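Local coordinates for uncharacterized protein (Desulfotomaculum acetoxidans, PDB 3U4Y) that is of unknown function but folds as a seven-bladed beta-propeller related in sequence to the lactonase family, at residues A[57-61]-A[102-106]; A[54-58]-A[86-90]. All blocks are in the same frame, centred on the assembly; numbering follows the deposited sequence.

Overall arrangement
Seven four-stranded antiparallel sheets stand around a central axis, and both contacts join one such blade, strands 42-47 to 75-81, to the next, strands 89-91 to 119-125. From the N terminus, strand 53-58 comes first and serves both. Interaction 2 closes the shorter loop, where the chain leaves strand 75-81 and enters 89-91, the innermost strand of the next blade. Interaction 1 starts later on the same strand and ends further on, between strands 97-100 and 109-114, so the two closures overlap and cross. The two share T57 and S58 and touch where A87 packs on T102 and G103. Together they form one seam from strand 53-58 and the entry to 89-91 out to partly exposed loops.

Interaction 1 of 2, residues A[57-61]-A[102-106]; sequences TSDFC and TGLNH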
loop_
_atom_site.group_PDB
_atom_site.type_symbol
_atom_site.label_atom_id
_atom_site.label_comp_id
_atom_site.label_asym_id
_atom_site.label_seq_id
_atom_site.Cartn_x
_atom_site.Cartn_y
_atom_site.Cartn_z
ATOM N N THR A 57 4.790 -7.978 6.662
ATOM C CA THR A 57 3.897 -9.129 6.622
ATOM C C THR A 57 4.564 -10.311 5.922
ATOM O O THR A 57 5.584 -10.155 5.254
ATOM C CB THR A 57 2.575 -8.784 5.890
ATOM O OG1 THR A 57 2.881 -8.083 4.683
ATOM C CG2 THR A 57 1.685 -7.906 6.754
ATOM N N SER A 58 3.999 -11.498 6.088
ATOM C CA SER A 58 4.479 -12.647 5.343
ATOM C C SER A 58 3.309 -13.535 4.972
ATOM O O SER A 58 2.298 -13.607 5.685
ATOM C CB SER A 58 5.566 -13.413 6.107
ATOM O OG SER A 58 5.074 -14.015 7.294
ATOM N N ASP A 59 3.465 -14.194 3.831
ATOM C CA ASP A 59 2.401 -14.945 3.194
ATOM C C ASP A 59 2.310 -16.348 3.767
ATOM O O ASP A 59 1.481 -16.610 4.637
ATOM C CB ASP A 59 2.671 -15.015 1.691
ATOM C CG ASP A 59 1.491 -15.523 0.908
ATOM O OD1 ASP A 59 0.396 -15.593 1.496
ATOM O OD2 ASP A 59 1.649 -15.824 -0.295
ATOM N N PHE A 60 3.174 -17.236 3.267
ATOM C CA PHE A 60 3.131 -18.672 3.564
ATOM C C PHE A 60 3.679 -18.936 4.970
ATOM O O PHE A 60 3.291 -19.909 5.633
ATOM C CB PHE A 60 3.863 -19.456 2.451
ATOM C CG PHE A 60 4.186 -20.888 2.790
ATOM C CD1 PHE A 60 3.230 -21.740 3.328
ATOM C CD2 PHE A 60 5.456 -21.399 2.534
ATOM C CE1 PHE A 60 3.544 -23.069 3.629
ATOM C CE2 PHE A 60 5.771 -22.722 2.830
ATOM C CZ PHE A 60 4.815 -23.556 3.377
ATOM N N CYS A 61 4.538 -18.035 5.441
ATOM C CA CYS A 61 4.986 -18.067 6.826
ATOM C C CYS A 61 3.955 -17.470 7.805
ATOM O O CYS A 61 4.140 -17.517 9.010
ATOM C CB CYS A 61 6.344 -17.363 6.967
ATOM S SG CYS A 61 7.802 -18.269 6.309
ATOM N N THR A 102 -5.543 -11.132 3.095
ATOM C CA THR A 102 -4.997 -12.411 2.678
ATOM C C THR A 102 -3.971 -12.328 1.555
ATOM O O THR A 102 -3.962 -11.375 0.771
ATOM C CB THR A 102 -6.108 -13.330 2.208
ATOM O OG1 THR A 102 -5.624 -14.677 2.155
ATOM C CG2 THR A 102 -6.577 -12.891 0.845
ATOM N N GLY A 103 -3.109 -13.346 1.507
ATOM C CA GLY A 103 -2.171 -13.563 0.418
ATOM C C GLY A 103 -2.555 -14.831 -0.347
ATOM O O GLY A 103 -3.730 -15.200 -0.407
ATOM N N LEU A 104 -1.571 -15.518 -0.919
ATOM C CA LEU A 104 -1.856 -16.666 -1.771
ATOM C C LEU A 104 -2.508 -17.852 -1.060
ATOM O O LEU A 104 -3.501 -18.390 -1.551
ATOM C CB LEU A 104 -0.593 -17.130 -2.495
ATOM C CG LEU A 104 -0.737 -17.722 -3.903
ATOM C CD1 LEU A 104 0.323 -18.779 -4.121
ATOM C CD2 LEU A 104 -2.117 -18.300 -4.147
ATOM N N ASN A 105 -1.966 -18.291 0.072
ATOM C CA ASN A 105 -2.523 -19.512 0.663
ATOM C C ASN A 105 -3.712 -19.239 1.553
ATOM O O ASN A 105 -3.804 -18.188 2.181
ATOM C CB ASN A 105 -1.470 -20.380 1.366
ATOM C CG ASN A 105 -0.455 -19.562 2.114
ATOM O OD1 ASN A 105 0.273 -18.772 1.512
ATOM N ND2 ASN A 105 -0.384 -19.750 3.432
ATOM N N HIS A 106 -4.636 -20.187 1.574
ATOM C CA HIS A 106 -5.870 -20.001 2.301
ATOM C C HIS A 106 -5.661 -20.510 3.723
ATOM O O HIS A 106 -4.616 -21.068 4.022
ATOM C CB HIS A 106 -7.014 -20.738 1.596
ATOM C CG HIS A 106 -6.954 -22.227 1.738
ATOM N ND1 HIS A 106 -5.895 -22.977 1.273
ATOM C CD2 HIS A 106 -7.820 -23.103 2.302
ATOM C CE1 HIS A 106 -6.108 -24.254 1.547
ATOM N NE2 HIS A 106 -7.268 -24.356 2.169
#
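G103 brings its CA to 3.4 Å from OD1 of D59, just after strand 53-58, and so begins the meeting of two loops from neighbouring propeller blades. A residue without a side chain is consistent with so close an approach to the carboxylate. S85 ties down this turn through hydrogen bonds to G103 N and N105 O. At L104 the backbone makes the polar link: its N donates a weak hydrogen bond to D59 OD2 (3.3 Å, 150° at the hydrogen), while D59 OD1 lies 3.1 Å from the same L104 N. The CB of L104 rests 3.4 Å from D59 OD2, but the rest of the leucine leads away to the exposed side. D59 can span the gap because its CG stands opposite the backbone N (chi1 -168°), carrying the carboxylate out to the other loop. N105 comes next and points into the contact. Its amide slides past the carboxylate with the two planes 38° apart, and its CG lies 4.0 Å from F60 CA. The side chain of N105 crosses that of F60 at about a right angle; the phenylalanine itself remains largely exposed, its backbone N bound to D41. An alanine in place of D59 would probably leave the L104 N-H without its carboxylate partner and the N105 amide without the flat group it lies against. Chemically, the two blades are joined here by a buried acidic group weakly bonded to the backbone N-H of L104, with the N105 side chain lying alongside the carboxylate and little apolar packing.

Interaction 2 of 2, residues A[54-58]-A[86-90]; sequences VVVTS and MADVD
T57 reaches from strand 53-58, the second strand of its propeller blade, across to M86, A87 and V89, where the chain enters the innermost strand of the next blade. The segments run nearly opposite ways, their directions 153° apart, but they belong to different sheets and meet mainly through side chains. The threonine starts from a CB that sits 3.7 Å from A87 O and 3.9 Å from CB of M86. There its two branches part. OG1, placed between the backbone N and the carbonyl carbon (chi1 46°), turns to A87 O at 2.8 Å, probably as donor, and also takes the N-H of D44 from strand 42-47, so this buried hydroxyl links its own blade to the next. CG2 goes to the apolar side and meets V89 tip to tip, 3.7 Å from its CG1 and 3.8 Å from its CG2. A threonine suits the spot because it offers one polar and one methyl branch, each with a matching neighbour. Two residues earlier on the strand, V55 enlarges the apolar patch, its CG1 lying 4.2 Å from V89 CG1; the valines suit the place because their methyl groups meet without a polar atom to satisfy. T100, on strand 97-100 of the next blade, also packs on T57, M86 and V89. M86, a selenomethionine, begins by facing strand 53-58, but its extended chain carries the selenium away, with L64 among the side chain's neighbours. S58 directs its hydroxyl to T63 instead and gives this contact its carbonyl: M86 N makes a weak, bent hydrogen bond to S58 O, 3.2 Å long with 124° at the hydrogen.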
loop_
_atom_site.group_PDB
_atom_site.type_symbol
_atom_site.label_atom_id
_atom_site.label_comp_id
_atom_site.label_asym_id
_atom_site.label_seq_id
_atom_site.Cartn_x
_atom_site.Cartn_y
_atom_site.Cartn_z
ATOM N N VAL A 54 7.526 0.208 12.365
ATOM C CA VAL A 54 7.288 -0.385 11.067
ATOM C C VAL A 54 6.572 -1.721 11.234
ATOM O O VAL A 54 6.599 -2.319 12.313
ATOM C CB VAL A 54 8.620 -0.598 10.330
ATOM C CG1 VAL A 54 8.608 -1.893 9.539
ATOM C CG2 VAL A 54 8.922 0.587 9.443
ATOM N N VAL A 55 5.915 -2.173 10.170
ATOM C CA VAL A 55 5.289 -3.483 10.158
ATOM C C VAL A 55 5.566 -4.205 8.843
ATOM O O VAL A 55 5.420 -3.606 7.775
ATOM C CB VAL A 55 3.784 -3.374 10.397
ATOM C CG1 VAL A 55 3.089 -4.518 9.755
ATOM C CG2 VAL A 55 3.501 -3.370 11.882
ATOM N N VAL A 56 5.998 -5.468 8.920
ATOM C CA VAL A 56 6.180 -6.296 7.721
ATOM C C VAL A 56 5.324 -7.553 7.796
ATOM O O VAL A 56 5.151 -8.132 8.859
ATOM C CB VAL A 56 7.644 -6.711 7.491
ATOM C CG1 VAL A 56 7.863 -7.031 6.037
ATOM C CG2 VAL A 56 8.573 -5.607 7.874
ATOM N N THR A 57 4.790 -7.978 6.662
ATOM C CA THR A 57 3.897 -9.129 6.622
ATOM C C THR A 57 4.564 -10.311 5.922
ATOM O O THR A 57 5.584 -10.155 5.254
ATOM C CB THR A 57 2.575 -8.784 5.890
ATOM O OG1 THR A 57 2.881 -8.083 4.683
ATOM C CG2 THR A 57 1.685 -7.906 6.754
ATOM N N SER A 58 3.999 -11.498 6.088
ATOM C CA SER A 58 4.479 -12.647 5.343
ATOM C C SER A 58 3.309 -13.535 4.972
ATOM O O SER A 58 2.298 -13.607 5.685
ATOM C CB SER A 58 5.566 -13.413 6.107
ATOM O OG SER A 58 5.074 -14.015 7.294
HETATM N N MSE A 86 -0.835 -13.437 4.994
HETATM C CA MSE A 86 -0.915 -11.981 5.025
HETATM C C MSE A 86 -0.254 -11.331 3.819
HETATM O O MSE A 86 0.740 -11.850 3.315
HETATM C CB MSE A 86 -0.190 -11.465 6.260
HETATM C CG MSE A 86 -0.907 -11.695 7.552
HETATM SE SE MSE A 86 0.343 -11.540 9.024
HETATM C CE MSE A 86 -0.607 -12.683 10.292
ATOM N N ALA A 87 -0.778 -10.186 3.371
ATOM C CA ALA A 87 -0.105 -9.442 2.306
ATOM C C ALA A 87 -0.200 -7.913 2.440
ATOM O O ALA A 87 0.622 -7.326 3.128
ATOM C CB ALA A 87 -0.534 -9.930 0.918
ATOM N N ASP A 88 -1.158 -7.251 1.790
ATOM C CA ASP A 88 -1.232 -5.793 1.939
ATOM C C ASP A 88 -1.472 -5.484 3.422
ATOM O O ASP A 88 -2.109 -6.273 4.137
ATOM C CB ASP A 88 -2.295 -5.135 1.011
ATOM C CG ASP A 88 -2.004 -3.629 0.711
ATOM O OD1 ASP A 88 -0.950 -3.101 1.140
ATOM O OD2 ASP A 88 -2.826 -2.967 0.031
ATOM N N VAL A 89 -0.910 -4.365 3.888
ATOM C CA VAL A 89 -1.196 -3.846 5.221
ATOM C C VAL A 89 -1.445 -2.377 5.186
ATOM O O VAL A 89 -0.793 -1.640 4.448
ATOM C CB VAL A 89 -0.007 -3.966 6.184
ATOM C CG1 VAL A 89 -0.352 -4.872 7.328
ATOM C CG2 VAL A 89 1.250 -4.391 5.451
ATOM N N ASP A 90 -2.370 -1.953 6.029
ATOM C CA ASP A 90 -2.504 -0.549 6.361
ATOM C C ASP A 90 -2.580 -0.421 7.863
ATOM O O ASP A 90 -2.935 -1.371 8.551
ATOM C CB ASP A 90 -3.752 0.065 5.729
ATOM C CG ASP A 90 -3.514 1.490 5.254
ATOM O OD1 ASP A 90 -2.326 1.874 5.111
ATOM O OD2 ASP A 90 -4.507 2.220 5.018
#